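Local coordinates for protein ketosynthase (Streptomyces sp. MSC090213JE08, PDB 6KXF) that probably catalyses the decarboxylative condensation of a fatty acyl-ACP with malonyl-ACP, giving a 3-oxoacyl-ACP, as beta-ketoacyl-ACP synthases do, at residues R9-G14 and H254-G259; V189-C194 and I237-S242. One frame throughout, in Å; residues are numbered along the deposited sequence.

Interaction 1: residues R9-G14 and H254-G259; sequences RVVLTG and HAEVLG
Arg9 and Glu256 join in a salt bridge: NH1 meets OE1 at 2.8 Å on the syn side of the carboxylate, in a bent bond (132°), the guanidinium and carboxylate planes turned 40° apart. Glu256 reaches it with CG anti to the backbone N (chi1 177°) and an extended chain, while Arg9 bends at chi2 and chi3 to bring its edge round. A water lies 2.6 Å from Glu256 OE2, accepts from Val10 N and is also close to Val257 O. With an alanine here in place of the glutamate, the Arg9 guanidinium is likely to lose this counter-charge and the water one of its neighbours. Backbone bonds run from Val257 N to Val10 O, Leu12 N to Ala255 O (2.8 Å) and His254 N to Leu12 O. They join strands 10-19 and 255-264 as antiparallel neighbours in the thiolase fold, with Val11 and Glu256 a non-hydrogen-bonded pair. Apolar contacts lie on the other face, where Leu12 CD2 meets Val257 CG2 at 3.6 Å, the side chains crossing at about a right angle, and Val10 CG1 touches the same methyl. The His254 ring presents CD2 to Gly14 N (3.8 Å), its two nitrogens bonded to Glu354 and Asp92.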
loop_
_atom_site.group_PDB
_atom_site.type_symbol
_atom_site.label_atom_id
_atom_site.label_comp_id
_atom_site.label_asym_id
_atom_site.label_seq_id
_atom_site.Cartn_x
_atom_site.Cartn_y
_atom_site.Cartn_z
ATOM N N ARG A 9 -20.462 -17.606 -5.858
ATOM C CA ARG A 9 -19.377 -17.872 -6.808
ATOM C C ARG A 9 -19.004 -16.591 -7.573
ATOM O O ARG A 9 -19.857 -15.764 -7.922
ATOM C CB ARG A 9 -19.804 -19.026 -7.696
ATOM C CG ARG A 9 -19.936 -20.329 -6.918
ATOM C CD ARG A 9 -19.306 -21.463 -7.690
ATOM N NE ARG A 9 -20.218 -21.910 -8.694
ATOM C CZ ARG A 9 -19.900 -22.621 -9.758
ATOM N NH1 ARG A 9 -18.647 -22.784 -10.145
ATOM N NH2 ARG A 9 -20.872 -23.175 -10.445
ATOM N N VAL A 10 -17.700 -16.415 -7.788
ATOM C CA VAL A 10 -17.139 -15.203 -8.391
ATOM C C VAL A 10 -16.204 -15.639 -9.533
ATOM O O VAL A 10 -15.323 -16.459 -9.324
ATOM C CB VAL A 10 -16.398 -14.388 -7.326
ATOM C CG1 VAL A 10 -15.576 -13.254 -7.928
ATOM C CG2 VAL A 10 -17.336 -13.864 -6.235
ATOM N N VAL A 11 -16.422 -15.090 -10.723
ATOM C CA VAL A 11 -15.704 -15.469 -11.928
ATOM C C VAL A 11 -14.988 -14.238 -12.523
ATOM O O VAL A 11 -15.352 -13.089 -12.225
ATOM C CB VAL A 11 -16.650 -16.134 -12.948
ATOM C CG1 VAL A 11 -17.101 -17.512 -12.494
ATOM C CG2 VAL A 11 -17.840 -15.262 -13.309
ATOM N N LEU A 12 -14.012 -14.511 -13.408
ATOM C CA LEU A 12 -13.221 -13.525 -14.136
ATOM C C LEU A 12 -13.752 -13.418 -15.559
ATOM O O LEU A 12 -13.632 -14.381 -16.306
ATOM C CB LEU A 12 -11.758 -13.985 -14.150
ATOM C CG LEU A 12 -11.130 -14.140 -12.773
ATOM C CD1 LEU A 12 -9.749 -14.815 -12.831
ATOM C CD2 LEU A 12 -11.042 -12.781 -12.091
ATOM N N THR A 13 -14.354 -12.279 -15.911
ATOM C CA THR A 13 -14.989 -12.131 -17.216
ATOM C C THR A 13 -14.198 -11.220 -18.144
ATOM O O THR A 13 -14.576 -11.069 -19.307
ATOM C CB THR A 13 -16.409 -11.595 -17.036
ATOM O OG1 THR A 13 -16.395 -10.417 -16.242
ATOM C CG2 THR A 13 -17.290 -12.613 -16.354
ATOM N N GLY A 14 -13.154 -10.569 -17.616
ATOM C CA GLY A 14 -12.374 -9.581 -18.399
ATOM C C GLY A 14 -10.949 -9.412 -17.891
ATOM O O GLY A 14 -10.708 -9.322 -16.686
ATOM N N HIS A 254 -13.385 -16.463 -18.237
ATOM C CA HIS A 254 -11.990 -16.934 -18.350
ATOM C C HIS A 254 -11.696 -18.041 -17.331
ATOM O O HIS A 254 -11.069 -19.038 -17.671
ATOM C CB HIS A 254 -11.024 -15.759 -18.180
ATOM C CG HIS A 254 -11.018 -14.775 -19.300
ATOM N ND1 HIS A 254 -10.546 -15.081 -20.577
ATOM C CD2 HIS A 254 -11.318 -13.455 -19.317
ATOM C CE1 HIS A 254 -10.569 -13.987 -21.325
ATOM N NE2 HIS A 254 -11.053 -12.968 -20.572
ATOM N N ALA A 255 -12.135 -17.832 -16.074
ATOM C CA ALA A 255 -11.809 -18.679 -14.978
ATOM C C ALA A 255 -12.623 -18.241 -13.764
ATOM O O ALA A 255 -13.286 -17.215 -13.790
ATOM C CB ALA A 255 -10.321 -18.629 -14.695
ATOM N N GLU A 256 -12.474 -18.978 -12.664
ATOM C CA GLU A 256 -13.224 -18.711 -11.439
ATOM C C GLU A 256 -12.249 -18.352 -10.318
ATOM O O GLU A 256 -11.144 -18.880 -10.261
ATOM C CB GLU A 256 -14.070 -19.925 -11.040
ATOM C CG GLU A 256 -14.820 -19.716 -9.720
ATOM C CD GLU A 256 -15.883 -20.753 -9.385
ATOM O OE1 GLU A 256 -16.096 -21.632 -10.196
ATOM O OE2 GLU A 256 -16.497 -20.656 -8.308
ATOM N N VAL A 257 -12.641 -17.399 -9.455
ATOM C CA VAL A 257 -11.857 -17.057 -8.282
ATOM C C VAL A 257 -12.340 -17.957 -7.136
ATOM O O VAL A 257 -13.505 -17.852 -6.750
ATOM C CB VAL A 257 -11.955 -15.566 -7.883
ATOM C CG1 VAL A 257 -10.945 -15.254 -6.789
ATOM C CG2 VAL A 257 -11.763 -14.657 -9.089
ATOM N N LEU A 258 -11.448 -18.786 -6.581
ATOM C CA LEU A 258 -11.825 -19.776 -5.588
ATOM C C LEU A 258 -11.599 -19.200 -4.182
ATOM O O LEU A 258 -12.490 -19.324 -3.351
ATOM C CB LEU A 258 -11.077 -21.100 -5.815
ATOM C CG LEU A 258 -11.420 -21.867 -7.100
ATOM C CD1 LEU A 258 -10.665 -23.189 -7.136
ATOM C CD2 LEU A 258 -12.934 -22.139 -7.250
ATOM N N GLY A 259 -10.464 -18.521 -3.953
ATOM C CA GLY A 259 -10.173 -17.958 -2.661
ATOM C C GLY A 259 -8.808 -17.325 -2.591
ATOM O O GLY A 259 -8.069 -17.290 -3.597
HETATM O O HOH W 1 -16.079 -18.564 -6.853
#

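Interaction 2: residues V189-C194 and I237-S242; sequences VDIALC and ILVLES
Ile191 reaches across to strand 237-242 with its longer branch. Its CB stands 4.1 Å from Leu240 O; CG1 comes closer to that oxygen, at 3.7 Å, and also skirts Val239 CG1. CD1 touches two partners, Glu241 CD at 4.0 Å and Val239 CG1 at 4.1 Å. CG1 lies anti to the backbone N (chi1 -161°), which brings the branch toward the neighbouring strand; the Ile191 and Glu241 side chains run side by side, pointing the same way, the methyl lying against CG and CD of Glu241. Glu241 directs its carboxylate elsewhere, to Ser245 and Arg249 among others. Farther along the same face, Leu193 lies alongside Val239, with CD2 on CG2 at 3.6 Å. The other face carries Ala192, Cys194, Leu238 and Leu240; there Cys194 SG touches Leu240 CD1 at 4.2 Å. The backbone forms a regular antiparallel ladder: Ala192 with Leu240 and Cys194 with Leu238 are hydrogen-bonded pairs, each bonded in both directions, and Ser242 N adds a bond to Asp190 O. At that end a water 2.8 Å from Ser242 OG gives a weak bond to Asp190 OD2, while OD1 pairs with Arg8. Ser242 is the N-cap of helix 243-248, its OG bonded to Ser245 N. Within the thiolase fold, this strand pair has strand 105-110 beside strand 191-198 and strand 10-19 beside strand 234-242; helix 77-92 packs on Leu193, Ile237 and Val239, and helix 172-185 on Cys194 and Leu240.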
loop_
_atom_site.group_PDB
_atom_site.type_symbol
_atom_site.label_atom_id
_atom_site.label_comp_id
_atom_site.label_asym_id
_atom_site.label_seq_id
_atom_site.Cartn_x
_atom_site.Cartn_y
_atom_site.Cartn_z
ATOM N N VAL A 189 -21.890 -6.028 -3.565
ATOM C CA VAL A 189 -21.711 -5.627 -4.999
ATOM C C VAL A 189 -21.646 -6.913 -5.816
ATOM O O VAL A 189 -21.354 -7.982 -5.269
ATOM C CB VAL A 189 -20.441 -4.795 -5.217
ATOM C CG1 VAL A 189 -20.439 -3.483 -4.440
ATOM C CG2 VAL A 189 -19.190 -5.610 -4.865
ATOM N N ASP A 190 -21.923 -6.808 -7.119
ATOM C CA ASP A 190 -21.877 -7.959 -8.024
ATOM C C ASP A 190 -20.718 -7.829 -9.042
ATOM O O ASP A 190 -20.520 -8.705 -9.875
ATOM C CB ASP A 190 -23.217 -8.096 -8.751
ATOM C CG ASP A 190 -24.360 -8.524 -7.829
ATOM O OD1 ASP A 190 -24.086 -9.063 -6.733
ATOM O OD2 ASP A 190 -25.526 -8.337 -8.227
ATOM N N ILE A 191 -19.957 -6.743 -8.979
ATOM C CA ILE A 191 -18.881 -6.503 -9.956
ATOM C C ILE A 191 -17.754 -5.696 -9.281
ATOM O O ILE A 191 -17.988 -4.741 -8.537
ATOM C CB ILE A 191 -19.475 -5.823 -11.217
ATOM C CG1 ILE A 191 -18.559 -5.964 -12.429
ATOM C CG2 ILE A 191 -19.815 -4.366 -10.975
ATOM C CD1 ILE A 191 -19.310 -6.252 -13.702
ATOM N N ALA A 192 -16.494 -6.079 -9.560
ATOM C CA ALA A 192 -15.329 -5.391 -9.031
ATOM C C ALA A 192 -14.218 -5.368 -10.098
ATOM O O ALA A 192 -14.053 -6.352 -10.806
ATOM C CB ALA A 192 -14.874 -6.107 -7.794
ATOM N N LEU A 193 -13.564 -4.213 -10.262
ATOM C CA LEU A 193 -12.421 -4.048 -11.114
ATOM C C LEU A 193 -11.191 -3.955 -10.204
ATOM O O LEU A 193 -11.103 -3.047 -9.391
ATOM C CB LEU A 193 -12.588 -2.763 -11.931
ATOM C CG LEU A 193 -13.862 -2.672 -12.792
ATOM C CD1 LEU A 193 -13.830 -1.410 -13.631
ATOM C CD2 LEU A 193 -14.034 -3.885 -13.680
ATOM N N CYS A 194 -10.294 -4.932 -10.317
ATOM C CA CYS A 194 -9.234 -5.152 -9.388
ATOM C C CYS A 194 -7.928 -5.438 -10.136
ATOM O O CYS A 194 -7.913 -6.119 -11.142
ATOM C CB CYS A 194 -9.529 -6.346 -8.484
ATOM S SG CYS A 194 -11.181 -6.265 -7.706
ATOM N N ILE A 237 -5.705 -5.347 -14.946
ATOM C CA ILE A 237 -6.987 -5.165 -14.278
ATOM C C ILE A 237 -7.858 -6.350 -14.649
ATOM O O ILE A 237 -7.877 -6.765 -15.815
ATOM C CB ILE A 237 -7.624 -3.814 -14.673
ATOM C CG1 ILE A 237 -6.764 -2.605 -14.292
ATOM C CG2 ILE A 237 -9.031 -3.717 -14.161
ATOM C CD1 ILE A 237 -6.612 -2.314 -12.786
ATOM N N LEU A 238 -8.481 -6.956 -13.638
ATOM C CA LEU A 238 -9.338 -8.078 -13.775
ATOM C C LEU A 238 -10.788 -7.654 -13.478
ATOM O O LEU A 238 -11.014 -6.948 -12.479
ATOM C CB LEU A 238 -8.891 -9.167 -12.789
ATOM C CG LEU A 238 -7.521 -9.795 -13.040
ATOM C CD1 LEU A 238 -6.405 -8.925 -12.471
ATOM C CD2 LEU A 238 -7.436 -11.207 -12.469
ATOM N N VAL A 239 -11.750 -8.101 -14.305
ATOM C CA VAL A 239 -13.180 -7.963 -13.990
ATOM C C VAL A 239 -13.600 -9.191 -13.203
ATOM O O VAL A 239 -13.608 -10.328 -13.720
ATOM C CB VAL A 239 -14.080 -7.745 -15.227
ATOM C CG1 VAL A 239 -15.558 -7.563 -14.853
ATOM C CG2 VAL A 239 -13.615 -6.554 -16.041
ATOM N N LEU A 240 -13.930 -8.962 -11.923
ATOM C CA LEU A 240 -14.511 -9.968 -11.061
ATOM C C LEU A 240 -16.006 -9.712 -11.075
ATOM O O LEU A 240 -16.393 -8.552 -11.000
ATOM C CB LEU A 240 -13.968 -9.865 -9.629
ATOM C CG LEU A 240 -12.598 -10.471 -9.363
ATOM C CD1 LEU A 240 -11.516 -9.675 -10.064
ATOM C CD2 LEU A 240 -12.321 -10.548 -7.857
ATOM N N GLU A 241 -16.806 -10.790 -11.158
ATOM C CA GLU A 241 -18.230 -10.660 -11.387
ATOM C C GLU A 241 -18.923 -11.855 -10.719
ATOM O O GLU A 241 -18.357 -12.932 -10.703
ATOM C CB GLU A 241 -18.439 -10.589 -12.899
ATOM C CG GLU A 241 -19.865 -10.336 -13.319
ATOM C CD GLU A 241 -20.061 -9.991 -14.792
ATOM O OE1 GLU A 241 -19.068 -9.986 -15.555
ATOM O OE2 GLU A 241 -21.222 -9.736 -15.171
ATOM N N SER A 242 -20.117 -11.663 -10.139
ATOM C CA SER A 242 -20.880 -12.785 -9.618
ATOM C C SER A 242 -21.166 -13.775 -10.754
ATOM O O SER A 242 -21.468 -13.395 -11.929
ATOM C CB SER A 242 -22.183 -12.321 -8.980
ATOM O OG SER A 242 -22.984 -11.610 -9.918
HETATM O O HOH W 2 -25.667 -10.773 -9.534
#

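In the fold
Interactions 1 and 2 belong to one sheet, in which strands 10-19 and 234-242 are neighbours, so the four strands run in the order 191-198, 234-242, 10-19, 255-264, each antiparallel to the next. Both contacts are buried, but interaction 1 has an exposed end at Arg9 and closes there with charge and water; interaction 2 is mainly backbone ladder and aliphatic packing, polar at its Asp190 and Ser242 end. Thr13 OG1 and Glu241 OE1, 2.8 Å apart in a probable hydrogen bond, tie the two together, as does Leu12 packing on Leu240. Helix 172-185 lies against both; helix 77-92 packs apolar side chains on interaction 2 and meets interaction 1 through Asp92.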